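Local coordinates for protein alanine racemase (Acinetobacter baumannii, PDB 4QHR) that belongs to the alanine racemase family, two-domain proteins in which an N-terminal TIM barrel carries a covalently attached pyridoxal phosphate, at residues 18-23 / 195-200; 22-27 / 202-207; 26-31 / 51-56; 157-162 / 191-196. One frame throughout, in Å; residues are numbered along the deposited sequence.

Contact 1 of 4, residues 18-23 / 195-200; sequences NRVKQL and AAIFKW
Leu-23 and Ile-197 make the middle of this helix-helix contact in the TIM-barrel domain, where the end of helix 10-23 crosses the short helix 194-199. The two axes pass 10.1 Å apart at 43°, and side chains alone fill the gap, with no hydrogen bond from one segment to the other. Leu-23 CB lies 3.6 Å from Ile-197 CG2. Beyond it, the CD1 methyl of Leu-23 lies over one face of the Phe-198 ring as a CH-pi contact, 4.0 Å from the centroid and 26° off the normal, shifted toward the CE1 side of the ring. Ile-197 serves two partners at once: with CG1 beside the backbone N (chi1 -68°) and CG2 anti to it, the CG2 methyl goes to Leu-23 while the CG1 branch carries Ile-197 CD1 to Val-20 CG1 at 4.0 Å. Arg-19 closes the outer margin. Its NH2 comes to 3.7 Å from Phe-198 CE1 near the plane of the ring, at the edge, so the charge does not sit over the pi face.

One shell further out, the guanidinium is held from several sides. NE and NH2 bond to the carbonyls of Asp-229 and Leu-228, well along the chain. Val-20 and Ile-197 both rest on Val-208 of strand 207-208, so the two helices share one strand as their floor. Bends at chi2 and chi3 fold the arginine back along its own helix, where Arg-19 NH1 donates to Gln-22 OE1 at 3.1 Å, in the plane of both the guanidinium and the amide carbonyl.

Contact 2 of 4, residues 22-27 / 202-207; sequences QLAANS and ELNFDY
Ser-27 and Phe-205 join two connections of the TIM barrel: the turn leading from helix 10-23 into strand 28-32, and the loop before strand 207-208. Three kinds of interaction hold them. The direct hydrogen bond runs from Ser-27 OG to Phe-205 O, 2.7 Å long; the hydroxyl approaches from above the carbonyl plane, 41° out of it, rather than along a lone-pair direction. With OG beside its own backbone N (chi1 -71°), the serine reaches across to the loop and also brings OG to 3.2 Å from Asn-204 CB.

Van der Waals contact comes from the Asn-204 side chain, whose amide end lies against Ala-24, ND2 being 3.4 Å from Ala-24 CB. At the other end of the turn, Ser-27 CA rests 3.6 Å from Asp-206 O. Asp-206 is tied in turn through its carboxylate OD2 to Ala-189 N, in the neighbouring strand 188-190.

The turn itself is type I, from Ala-24 to Ser-27. A bridging water binds its backbone to both polar side chains: it accepts from Asn-26 N and from Asn-204 ND2, the latter at 2.9 Å, and donates to Ser-27 OG at 3.0 Å.

Contact 3 of 4, residues 26-31 / 51-56; sequences NSKIVS and ASDAFG
Ile-29 and Asp-53 start the pairing of the first two parallel strands of the TIM barrel, 28-32 and 54-57, joined by a beta-alpha-beta crossover. The firm part is the buried strand core. Ala-54 N donates to Ile-29 O, Ser-31 N to Ala-54 O at 2.9 Å, and Gly-56 N to Ser-31 O at 2.8 Å. Val-30 and Ala-54 lie on the sheet face shared with Tyr-207, where Val-30 CG1 packs 3.7 Å from Gly-56 N. On the opposite face, Ser-31 OG donates to Ser-52 OG over 2.8 Å; Ser-52 OG is also bonded to Leu-49 O, and Leu-17 of helix 10-23 touches both serines.

Toward the start of the strands the contact opens to solvent, and a side chain takes over from the backbone. Asp-53 turns its CG beside its own N (chi1 -65°), and OD2 accepts from Ile-29 N at 2.6 Å on the anti side, 23° out of the carboxylate plane. The Lys-28 side chain crosses that of Asp-53 at about a right angle, Lys-28 CB lying 3.5 Å from Asp-53 OD2. Lys-28 NZ ends 6.0 Å from Asp-53 OD1, so the two charges do not touch. A water donates to Asp-53 OD2 and, weakly, to Ser-27 O.

Contact 4 of 4, residues 157-162 / 191-196; sequences AMHFAN and CCNSAA
Phe-160 and Cys-191 meet in the buried contact between two TIM-barrel loops, those following strands 154-157 and 188-190. Sulfur and apolar contacts come first. Cys-191 SG approaches the Phe-160 ring obliquely, 5.3 Å from its centroid, while Met-158 CE lies over one ring face and also reaches Cys-191 CB at 4.2 Å. Trp-200 meets the same ring from beyond the contact. Backbone to backbone, Cys-191 CA makes a CA-H...O contact of 3.3 Å with Met-158 O.

Flat groups meet at His-159, whose CE1 lies 3.5 Å from Asn-193 ND2, ring and amide planes being 84° apart.

The polar links across the contact run through water. One water accepts from Phe-160 N and donates to Cys-191 O; the other donates to Phe-160 O and accepts from Asn-193 ND2 at 3.1 Å. At its other end, Asn-193 is the N-cap of helix 194-199: with CG between backbone N and carbonyl carbon (chi1 58°), OD1 accepts from Ala-196 N at 3.1 Å.

Engaged at both ends, the amide should keep one orientation. This is consistent with an ordered helix start, whose Ser-194 OG hydrogen-bonds phosphate oxygen OP3 of the modified residue LLP at position 34; the helix's amino-terminal end may offset part of the phosphate's negative charge.

Overall arrangement
From the N terminus, helix 10-23 comes first, and contact 1 sets its end against helix 194-199, closing a loop of over 170 residues. Contact 2 starts on the same stretch, slightly later, and ends beyond it at 202-207, so the two closures overlap and cross, sharing Gln-22 and Leu-23. Two shorter closures follow in series: contact 3, within the span of contact 1, starts on the stretch that opens contact 2; contact 4, within the span of contact 2, ends on the helix used by contact 1, sharing Ala-195 and Ala-196. Asp-206 O to Lys-28 N, a probable hydrogen bond, links contacts 2 and 3. Contacts 1 and 2 bring the barrel's end back to its start, while 3 and 4 each join neighbouring strand units.

Contact 1 of 4, residues 18-23 / 195-200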
loop_
_atom_site.group_PDB
_atom_site.type_symbol
_atom_site.label_atom_id
_atom_site.label_comp_id
_atom_site.label_asym_id
_atom_site.label_seq_id
_atom_site.Cartn_x
_atom_site.Cartn_y
_atom_site.Cartn_z
ATOM N N ASN A 18 -5.390 -26.920 -6.070
ATOM C CA ASN A 18 -5.485 -28.171 -6.754
ATOM C C ASN A 18 -4.424 -28.296 -7.822
ATOM O O ASN A 18 -3.945 -29.413 -8.064
ATOM C CB ASN A 18 -6.888 -28.420 -7.328
ATOM C CG ASN A 18 -7.029 -29.838 -7.854
ATOM O OD1 ASN A 18 -6.993 -30.797 -7.070
ATOM N ND2 ASN A 18 -7.125 -29.984 -9.137
ATOM N N ARG A 19 -4.041 -27.187 -8.459
ATOM C CA ARG A 19 -2.911 -27.193 -9.348
ATOM C C ARG A 19 -1.618 -27.621 -8.654
ATOM O O ARG A 19 -0.828 -28.413 -9.207
ATOM C CB ARG A 19 -2.723 -25.862 -10.068
ATOM C CG ARG A 19 -3.862 -25.479 -11.019
ATOM C CD ARG A 19 -3.779 -26.177 -12.386
ATOM N NE ARG A 19 -2.554 -25.740 -13.062
ATOM C CZ ARG A 19 -1.531 -26.510 -13.422
ATOM N NH1 ARG A 19 -1.534 -27.851 -13.233
ATOM N NH2 ARG A 19 -0.487 -25.954 -14.042
ATOM N N VAL A 20 -1.398 -27.138 -7.438
ATOM C CA VAL A 20 -0.229 -27.593 -6.691
ATOM C C VAL A 20 -0.218 -29.100 -6.540
ATOM O O VAL A 20 0.822 -29.747 -6.747
ATOM C CB VAL A 20 -0.124 -26.948 -5.266
ATOM C CG1 VAL A 20 1.160 -27.417 -4.593
ATOM C CG2 VAL A 20 -0.175 -25.424 -5.384
ATOM N N LYS A 21 -1.357 -29.632 -6.124
ATOM C CA LYS A 21 -1.552 -31.066 -5.988
ATOM C C LYS A 21 -1.283 -31.866 -7.262
ATOM O O LYS A 21 -0.742 -32.979 -7.208
ATOM C CB LYS A 21 -2.966 -31.381 -5.503
ATOM C CG LYS A 21 -3.141 -32.853 -5.265
ATOM C CD LYS A 21 -4.480 -33.212 -4.647
ATOM C CE LYS A 21 -4.578 -34.731 -4.607
ATOM N NZ LYS A 21 -5.653 -35.095 -3.659
ATOM N N GLN A 22 -1.680 -31.321 -8.396
ATOM C CA GLN A 22 -1.402 -31.930 -9.667
ATOM C C GLN A 22 0.082 -31.861 -9.984
ATOM O O GLN A 22 0.643 -32.797 -10.545
ATOM C CB GLN A 22 -2.206 -31.246 -10.802
ATOM C CG GLN A 22 -3.705 -31.430 -10.711
ATOM C CD GLN A 22 -4.459 -30.582 -11.757
ATOM O OE1 GLN A 22 -3.914 -29.665 -12.360
ATOM N NE2 GLN A 22 -5.741 -30.892 -11.955
ATOM N N LEU A 23 0.747 -30.772 -9.632
ATOM C CA LEU A 23 2.154 -30.635 -9.946
ATOM C C LEU A 23 3.070 -31.312 -8.960
ATOM O O LEU A 23 4.194 -31.637 -9.314
ATOM C CB LEU A 23 2.565 -29.136 -10.027
ATOM C CG LEU A 23 1.900 -28.416 -11.221
ATOM C CD1 LEU A 23 1.825 -26.900 -11.053
ATOM C CD2 LEU A 23 2.668 -28.736 -12.511
ATOM N N ALA A 195 7.674 -21.225 -8.040
ATOM C CA ALA A 195 8.498 -21.371 -9.258
ATOM C C ALA A 195 9.094 -22.788 -9.374
ATOM O O ALA A 195 9.071 -23.435 -10.470
ATOM C CB ALA A 195 9.584 -20.303 -9.266
ATOM N N ALA A 196 9.649 -23.258 -8.260
ATOM C CA ALA A 196 10.229 -24.598 -8.191
ATOM C C ALA A 196 9.182 -25.708 -8.348
ATOM O O ALA A 196 9.491 -26.764 -8.920
ATOM C CB ALA A 196 10.985 -24.794 -6.907
ATOM N N ILE A 197 7.943 -25.495 -7.840
ATOM C CA ILE A 197 6.853 -26.453 -8.108
ATOM C C ILE A 197 6.665 -26.645 -9.631
ATOM O O ILE A 197 6.464 -27.785 -10.111
ATOM C CB ILE A 197 5.543 -26.059 -7.353
ATOM C CG1 ILE A 197 5.749 -26.221 -5.841
ATOM C CG2 ILE A 197 4.361 -26.916 -7.810
ATOM C CD1 ILE A 197 4.719 -25.562 -4.969
ATOM N N PHE A 198 6.732 -25.559 -10.409
ATOM C CA PHE A 198 6.576 -25.667 -11.854
ATOM C C PHE A 198 7.825 -26.268 -12.513
ATOM O O PHE A 198 7.710 -27.103 -13.426
ATOM C CB PHE A 198 6.259 -24.299 -12.494
ATOM C CG PHE A 198 4.835 -23.891 -12.371
ATOM C CD1 PHE A 198 3.894 -24.411 -13.213
ATOM C CD2 PHE A 198 4.436 -22.984 -11.434
ATOM C CE1 PHE A 198 2.552 -24.045 -13.113
ATOM C CE2 PHE A 198 3.132 -22.590 -11.337
ATOM C CZ PHE A 198 2.178 -23.138 -12.169
ATOM N N LYS A 199 8.992 -25.886 -12.025
ATOM C CA LYS A 199 10.225 -26.282 -12.696
ATOM C C LYS A 199 10.898 -27.566 -12.265
ATOM O O LYS A 199 11.454 -28.225 -13.095
ATOM C CB LYS A 199 11.208 -25.193 -12.613
ATOM C CG LYS A 199 10.786 -24.044 -13.516
ATOM C CD LYS A 199 11.563 -22.778 -13.207
ATOM C CE LYS A 199 13.020 -22.909 -13.577
ATOM N NZ LYS A 199 13.682 -21.579 -13.602
ATOM N N TRP A 200 10.848 -27.917 -10.988
ATOM C CA TRP A 200 11.686 -28.980 -10.454
ATOM C C TRP A 200 10.909 -29.942 -9.571
ATOM O O TRP A 200 11.184 -30.001 -8.368
ATOM C CB TRP A 200 12.862 -28.399 -9.656
ATOM C CG TRP A 200 13.663 -27.448 -10.400
ATOM C CD1 TRP A 200 14.103 -27.584 -11.690
ATOM C CD2 TRP A 200 14.132 -26.152 -9.957
ATOM N NE1 TRP A 200 14.808 -26.471 -12.056
ATOM C CE2 TRP A 200 14.849 -25.586 -11.015
ATOM C CE3 TRP A 200 14.007 -25.424 -8.770
ATOM C CZ2 TRP A 200 15.447 -24.331 -10.928
ATOM C CZ3 TRP A 200 14.593 -24.191 -8.679
ATOM C CH2 TRP A 200 15.316 -23.651 -9.757
#

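Contact 2 of 4, residues 22-27 / 202-207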
loop_
_atom_site.group_PDB
_atom_site.type_symbol
_atom_site.label_atom_id
_atom_site.label_comp_id
_atom_site.label_asym_id
_atom_site.label_seq_id
_atom_site.Cartn_x
_atom_site.Cartn_y
_atom_site.Cartn_z
ATOM N N GLN A 22 -1.680 -31.321 -8.396
ATOM C CA GLN A 22 -1.402 -31.930 -9.667
ATOM C C GLN A 22 0.082 -31.861 -9.984
ATOM O O GLN A 22 0.643 -32.797 -10.545
ATOM C CB GLN A 22 -2.206 -31.246 -10.802
ATOM C CG GLN A 22 -3.705 -31.430 -10.711
ATOM C CD GLN A 22 -4.459 -30.582 -11.757
ATOM O OE1 GLN A 22 -3.914 -29.665 -12.360
ATOM N NE2 GLN A 22 -5.741 -30.892 -11.955
ATOM N N LEU A 23 0.747 -30.772 -9.632
ATOM C CA LEU A 23 2.154 -30.635 -9.946
ATOM C C LEU A 23 3.070 -31.312 -8.960
ATOM O O LEU A 23 4.194 -31.637 -9.314
ATOM C CB LEU A 23 2.565 -29.136 -10.027
ATOM C CG LEU A 23 1.900 -28.416 -11.221
ATOM C CD1 LEU A 23 1.825 -26.900 -11.053
ATOM C CD2 LEU A 23 2.668 -28.736 -12.511
ATOM N N ALA A 24 2.624 -31.516 -7.723
ATOM C CA ALA A 24 3.465 -32.081 -6.647
ATOM C C ALA A 24 2.676 -33.173 -5.947
ATOM O O ALA A 24 2.301 -33.090 -4.737
ATOM C CB ALA A 24 3.892 -31.008 -5.646
ATOM N N ALA A 25 2.436 -34.246 -6.705
ATOM C CA ALA A 25 1.425 -35.214 -6.291
ATOM C C ALA A 25 1.703 -35.970 -5.010
ATOM O O ALA A 25 0.754 -36.445 -4.337
ATOM C CB ALA A 25 1.169 -36.191 -7.439
ATOM N N ASN A 26 2.979 -36.150 -4.670
ATOM C CA ASN A 26 3.320 -36.929 -3.525
ATOM C C ASN A 26 3.913 -36.101 -2.378
ATOM O O ASN A 26 4.640 -36.623 -1.584
ATOM C CB ASN A 26 4.244 -38.046 -3.971
ATOM C CG ASN A 26 3.555 -39.028 -4.926
ATOM O OD1 ASN A 26 4.163 -39.467 -5.876
ATOM N ND2 ASN A 26 2.306 -39.336 -4.717
ATOM N N SER A 27 3.565 -34.824 -2.285
ATOM C CA SER A 27 4.110 -33.933 -1.233
ATOM C C SER A 27 2.966 -33.326 -0.447
ATOM O O SER A 27 1.889 -33.051 -1.016
ATOM C CB SER A 27 4.831 -32.797 -1.870
ATOM O OG SER A 27 6.037 -33.216 -2.458
ATOM N N GLU A 202 11.375 -32.914 -9.183
ATOM C CA GLU A 202 12.345 -33.825 -8.538
ATOM C C GLU A 202 12.819 -33.333 -7.167
ATOM O O GLU A 202 13.365 -34.113 -6.368
ATOM C CB GLU A 202 13.559 -34.105 -9.450
ATOM C CG GLU A 202 14.493 -32.926 -9.700
ATOM C CD GLU A 202 14.083 -31.999 -10.865
ATOM O OE1 GLU A 202 12.959 -32.084 -11.427
ATOM O OE2 GLU A 202 14.924 -31.153 -11.192
ATOM N N LEU A 203 12.643 -32.048 -6.904
ATOM C CA LEU A 203 12.935 -31.453 -5.573
ATOM C C LEU A 203 11.728 -31.265 -4.648
ATOM O O LEU A 203 11.864 -30.617 -3.605
ATOM C CB LEU A 203 13.661 -30.115 -5.750
ATOM C CG LEU A 203 14.988 -30.187 -6.523
ATOM C CD1 LEU A 203 15.628 -28.832 -6.593
ATOM C CD2 LEU A 203 16.001 -31.117 -5.904
ATOM N N ASN A 204 10.601 -31.886 -4.958
ATOM C CA ASN A 204 9.421 -31.769 -4.117
ATOM C C ASN A 204 9.653 -32.337 -2.729
ATOM O O ASN A 204 9.263 -31.733 -1.737
ATOM C CB ASN A 204 8.206 -32.505 -4.719
ATOM C CG ASN A 204 7.584 -31.813 -5.917
ATOM O OD1 ASN A 204 7.870 -30.654 -6.280
ATOM N ND2 ASN A 204 6.754 -32.510 -6.532
ATOM N N PHE A 205 10.299 -33.509 -2.665
ATOM C CA PHE A 205 10.428 -34.227 -1.368
ATOM C C PHE A 205 9.126 -34.248 -0.561
ATOM O O PHE A 205 8.041 -34.513 -1.127
ATOM C CB PHE A 205 11.628 -33.687 -0.606
ATOM C CG PHE A 205 12.914 -33.837 -1.361
ATOM C CD1 PHE A 205 13.414 -35.121 -1.620
ATOM C CD2 PHE A 205 13.608 -32.735 -1.852
ATOM C CE1 PHE A 205 14.591 -35.308 -2.339
ATOM C CE2 PHE A 205 14.804 -32.919 -2.547
ATOM C CZ PHE A 205 15.278 -34.208 -2.807
ATOM N N ASP A 206 9.184 -33.939 0.738
ATOM C CA ASP A 206 8.037 -34.189 1.627
ATOM C C ASP A 206 7.026 -33.033 1.720
ATOM O O ASP A 206 5.833 -33.264 1.909
ATOM C CB ASP A 206 8.583 -34.531 2.994
ATOM C CG ASP A 206 9.591 -35.673 2.920
ATOM O OD1 ASP A 206 9.135 -36.835 2.793
ATOM O OD2 ASP A 206 10.793 -35.422 2.888
ATOM N N TYR A 207 7.503 -31.805 1.612
ATOM C CA TYR A 207 6.678 -30.607 1.700
ATOM C C TYR A 207 7.067 -29.593 0.623
ATOM O O TYR A 207 8.205 -29.224 0.513
ATOM C CB TYR A 207 6.873 -29.921 3.051
ATOM C CG TYR A 207 6.370 -30.689 4.239
ATOM C CD1 TYR A 207 7.203 -31.602 4.897
ATOM C CD2 TYR A 207 5.095 -30.515 4.708
ATOM C CE1 TYR A 207 6.750 -32.330 5.993
ATOM C CE2 TYR A 207 4.639 -31.228 5.813
ATOM C CZ TYR A 207 5.473 -32.141 6.430
ATOM O OH TYR A 207 5.047 -32.835 7.528
HETATM O O HOH W 1 5.550 -34.671 -5.072
#

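Contact 3 of 4, residues 26-31 / 51-56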
loop_
_atom_site.group_PDB
_atom_site.type_symbol
_atom_site.label_atom_id
_atom_site.label_comp_id
_atom_site.label_asym_id
_atom_site.label_seq_id
_atom_site.Cartn_x
_atom_site.Cartn_y
_atom_site.Cartn_z
ATOM N N ASN A 26 2.979 -36.150 -4.670
ATOM C CA ASN A 26 3.320 -36.929 -3.525
ATOM C C ASN A 26 3.913 -36.101 -2.378
ATOM O O ASN A 26 4.640 -36.623 -1.584
ATOM C CB ASN A 26 4.244 -38.046 -3.971
ATOM C CG ASN A 26 3.555 -39.028 -4.926
ATOM O OD1 ASN A 26 4.163 -39.467 -5.876
ATOM N ND2 ASN A 26 2.306 -39.336 -4.717
ATOM N N SER A 27 3.565 -34.824 -2.285
ATOM C CA SER A 27 4.110 -33.933 -1.233
ATOM C C SER A 27 2.966 -33.326 -0.447
ATOM O O SER A 27 1.889 -33.051 -1.016
ATOM C CB SER A 27 4.831 -32.797 -1.870
ATOM O OG SER A 27 6.037 -33.216 -2.458
ATOM N N LYS A 28 3.212 -33.084 0.819
ATOM C CA LYS A 28 2.295 -32.307 1.638
ATOM C C LYS A 28 2.429 -30.851 1.238
ATOM O O LYS A 28 3.479 -30.460 0.752
ATOM C CB LYS A 28 2.620 -32.503 3.109
ATOM C CG LYS A 28 2.149 -33.860 3.608
ATOM C CD LYS A 28 2.771 -34.206 4.943
ATOM C CE LYS A 28 2.181 -35.447 5.465
ATOM N NZ LYS A 28 2.811 -35.755 6.767
ATOM N N ILE A 29 1.347 -30.085 1.353
ATOM C CA ILE A 29 1.399 -28.687 0.945
ATOM C C ILE A 29 1.336 -27.739 2.144
ATOM O O ILE A 29 0.372 -27.783 2.926
ATOM C CB ILE A 29 0.277 -28.397 -0.060
ATOM C CG1 ILE A 29 0.403 -29.339 -1.268
ATOM C CG2 ILE A 29 0.227 -26.926 -0.450
ATOM C CD1 ILE A 29 -0.852 -29.352 -2.084
ATOM N N VAL A 30 2.355 -26.887 2.236
ATOM C CA VAL A 30 2.397 -25.748 3.142
ATOM C C VAL A 30 1.922 -24.516 2.346
ATOM O O VAL A 30 2.675 -23.919 1.615
ATOM C CB VAL A 30 3.782 -25.513 3.720
ATOM C CG1 VAL A 30 3.720 -24.466 4.829
ATOM C CG2 VAL A 30 4.345 -26.767 4.300
ATOM N N SER A 31 0.640 -24.138 2.487
ATOM C CA SER A 31 0.135 -22.971 1.765
ATOM C C SER A 31 0.650 -21.669 2.474
ATOM O O SER A 31 0.402 -21.446 3.659
ATOM C CB SER A 31 -1.391 -23.009 1.633
ATOM O OG SER A 31 -1.817 -23.935 0.624
ATOM N N ALA A 51 -7.899 -27.588 2.408
ATOM C CA ALA A 51 -7.256 -28.850 2.062
ATOM C C ALA A 51 -5.739 -28.830 2.207
ATOM O O ALA A 51 -5.120 -29.852 2.033
ATOM C CB ALA A 51 -7.593 -29.242 0.669
ATOM N N SER A 52 -5.149 -27.674 2.472
ATOM C CA SER A 52 -3.754 -27.588 2.760
ATOM C C SER A 52 -3.398 -28.467 3.983
ATOM O O SER A 52 -4.172 -28.571 4.937
ATOM C CB SER A 52 -3.399 -26.112 3.080
ATOM O OG SER A 52 -3.809 -25.209 2.058
ATOM N N ASP A 53 -2.228 -29.079 3.928
ATOM C CA ASP A 53 -1.678 -29.846 5.011
ATOM C C ASP A 53 -1.164 -28.950 6.132
ATOM O O ASP A 53 -1.181 -29.333 7.339
ATOM C CB ASP A 53 -0.508 -30.655 4.494
ATOM C CG ASP A 53 -0.922 -31.664 3.491
ATOM O OD1 ASP A 53 -1.471 -32.653 3.911
ATOM O OD2 ASP A 53 -0.649 -31.506 2.284
ATOM N N ALA A 54 -0.672 -27.787 5.740
ATOM C CA ALA A 54 -0.169 -26.749 6.684
ATOM C C ALA A 54 -0.345 -25.332 6.098
ATOM O O ALA A 54 -0.514 -25.171 4.910
ATOM C CB ALA A 54 1.301 -26.968 7.025
ATOM N N PHE A 55 -0.335 -24.332 6.967
ATOM C CA PHE A 55 -0.284 -22.935 6.588
ATOM C C PHE A 55 1.054 -22.370 7.029
ATOM O O PHE A 55 1.501 -22.565 8.185
ATOM C CB PHE A 55 -1.405 -22.126 7.236
ATOM C CG PHE A 55 -2.771 -22.498 6.772
ATOM C CD1 PHE A 55 -3.115 -22.419 5.421
ATOM C CD2 PHE A 55 -3.747 -22.928 7.682
ATOM C CE1 PHE A 55 -4.404 -22.765 4.972
ATOM C CE2 PHE A 55 -5.046 -23.244 7.231
ATOM C CZ PHE A 55 -5.370 -23.174 5.881
ATOM N N GLY A 56 1.720 -21.671 6.132
ATOM C CA GLY A 56 2.978 -20.958 6.463
ATOM C C GLY A 56 2.794 -19.462 6.675
ATOM O O GLY A 56 2.150 -18.788 5.842
HETATM O O HOH W 2 -1.367 -32.903 0.010
#

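Contact 4 of 4, residues 157-162 / 191-196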
loop_
_atom_site.group_PDB
_atom_site.type_symbol
_atom_site.label_atom_id
_atom_site.label_comp_id
_atom_site.label_asym_id
_atom_site.label_seq_id
_atom_site.Cartn_x
_atom_site.Cartn_y
_atom_site.Cartn_z
ATOM N N ALA A 157 15.088 -27.402 5.379
ATOM C CA ALA A 157 14.386 -26.380 4.599
ATOM C C ALA A 157 15.365 -25.440 3.896
ATOM O O ALA A 157 16.301 -24.936 4.491
ATOM C CB ALA A 157 13.444 -25.569 5.479
ATOM N N MET A 158 15.125 -25.234 2.625
ATOM C CA MET A 158 15.788 -24.171 1.884
ATOM C C MET A 158 14.787 -23.369 1.039
ATOM O O MET A 158 13.693 -23.846 0.723
ATOM C CB MET A 158 16.801 -24.787 0.983
ATOM C CG MET A 158 17.831 -23.811 0.451
ATOM S SD MET A 158 18.751 -24.644 -0.830
ATOM C CE MET A 158 17.509 -25.049 -2.089
ATOM N N HIS A 159 15.189 -22.139 0.685
ATOM C CA HIS A 159 14.448 -21.310 -0.234
ATOM C C HIS A 159 15.412 -20.925 -1.371
ATOM O O HIS A 159 16.558 -20.563 -1.139
ATOM C CB HIS A 159 13.883 -20.099 0.497
ATOM C CG HIS A 159 12.759 -19.408 -0.232
ATOM N ND1 HIS A 159 11.642 -20.076 -0.711
ATOM C CD2 HIS A 159 12.575 -18.101 -0.547
ATOM C CE1 HIS A 159 10.829 -19.208 -1.296
ATOM N NE2 HIS A 159 11.370 -18.005 -1.208
ATOM N N PHE A 160 14.919 -21.025 -2.594
ATOM C CA PHE A 160 15.680 -20.641 -3.787
ATOM C C PHE A 160 15.712 -19.155 -3.935
ATOM O O PHE A 160 14.696 -18.489 -3.713
ATOM C CB PHE A 160 15.057 -21.258 -5.017
ATOM C CG PHE A 160 15.495 -22.665 -5.230
ATOM C CD1 PHE A 160 16.800 -22.923 -5.596
ATOM C CD2 PHE A 160 14.636 -23.730 -5.001
ATOM C CE1 PHE A 160 17.249 -24.223 -5.764
ATOM C CE2 PHE A 160 15.082 -25.037 -5.173
ATOM C CZ PHE A 160 16.387 -25.276 -5.561
ATOM N N ALA A 161 16.862 -18.624 -4.300
ATOM C CA ALA A 161 16.967 -17.186 -4.526
ATOM C C ALA A 161 16.415 -16.708 -5.887
ATOM O O ALA A 161 15.883 -15.613 -5.997
ATOM C CB ALA A 161 18.435 -16.779 -4.378
ATOM N N ASN A 162 16.563 -17.518 -6.929
ATOM C CA ASN A 162 16.313 -17.122 -8.320
ATOM C C ASN A 162 15.604 -18.220 -9.079
ATOM O O ASN A 162 15.865 -18.421 -10.281
ATOM C CB ASN A 162 17.645 -16.834 -9.034
ATOM C CG ASN A 162 18.458 -15.757 -8.355
ATOM O OD1 ASN A 162 19.548 -16.011 -7.833
ATOM N ND2 ASN A 162 17.929 -14.580 -8.326
ATOM N N CYS A 191 11.848 -27.673 -0.199
ATOM C CA CYS A 191 12.486 -26.519 -0.837
ATOM C C CYS A 191 11.748 -25.805 -1.972
ATOM O O CYS A 191 12.210 -24.772 -2.400
ATOM C CB CYS A 191 13.862 -26.897 -1.291
ATOM S SG CYS A 191 13.822 -28.020 -2.679
ATOM N N CYS A 192 10.627 -26.322 -2.451
ATOM C CA CYS A 192 9.940 -25.696 -3.575
ATOM C C CYS A 192 8.952 -24.587 -3.201
ATOM O O CYS A 192 7.936 -24.822 -2.500
ATOM C CB CYS A 192 9.201 -26.742 -4.418
ATOM S SG CYS A 192 10.304 -28.026 -5.088
ATOM N N ASN A 193 9.249 -23.401 -3.696
ATOM C CA ASN A 193 8.281 -22.286 -3.794
ATOM C C ASN A 193 7.451 -22.505 -5.069
ATOM O O ASN A 193 7.565 -23.568 -5.677
ATOM C CB ASN A 193 8.997 -20.940 -3.732
ATOM C CG ASN A 193 10.062 -20.756 -4.833
ATOM O OD1 ASN A 193 10.213 -21.593 -5.729
ATOM N ND2 ASN A 193 10.784 -19.670 -4.758
ATOM N N SER A 194 6.634 -21.537 -5.480
ATOM C CA SER A 194 5.782 -21.707 -6.617
ATOM C C SER A 194 6.616 -21.990 -7.869
ATOM O O SER A 194 6.295 -22.880 -8.632
ATOM C CB SER A 194 4.937 -20.447 -6.866
ATOM O OG SER A 194 4.076 -20.179 -5.767
ATOM N N ALA A 195 7.674 -21.225 -8.040
ATOM C CA ALA A 195 8.498 -21.371 -9.258
ATOM C C ALA A 195 9.094 -22.788 -9.374
ATOM O O ALA A 195 9.071 -23.435 -10.470
ATOM C CB ALA A 195 9.584 -20.303 -9.266
ATOM N N ALA A 196 9.649 -23.258 -8.260
ATOM C CA ALA A 196 10.229 -24.598 -8.191
ATOM C C ALA A 196 9.182 -25.708 -8.348
ATOM O O ALA A 196 9.491 -26.764 -8.920
ATOM C CB ALA A 196 10.985 -24.794 -6.907
HETATM O O HOH W 3 13.243 -18.285 -5.999
HETATM O O HOH W 4 12.231 -21.918 -2.514
#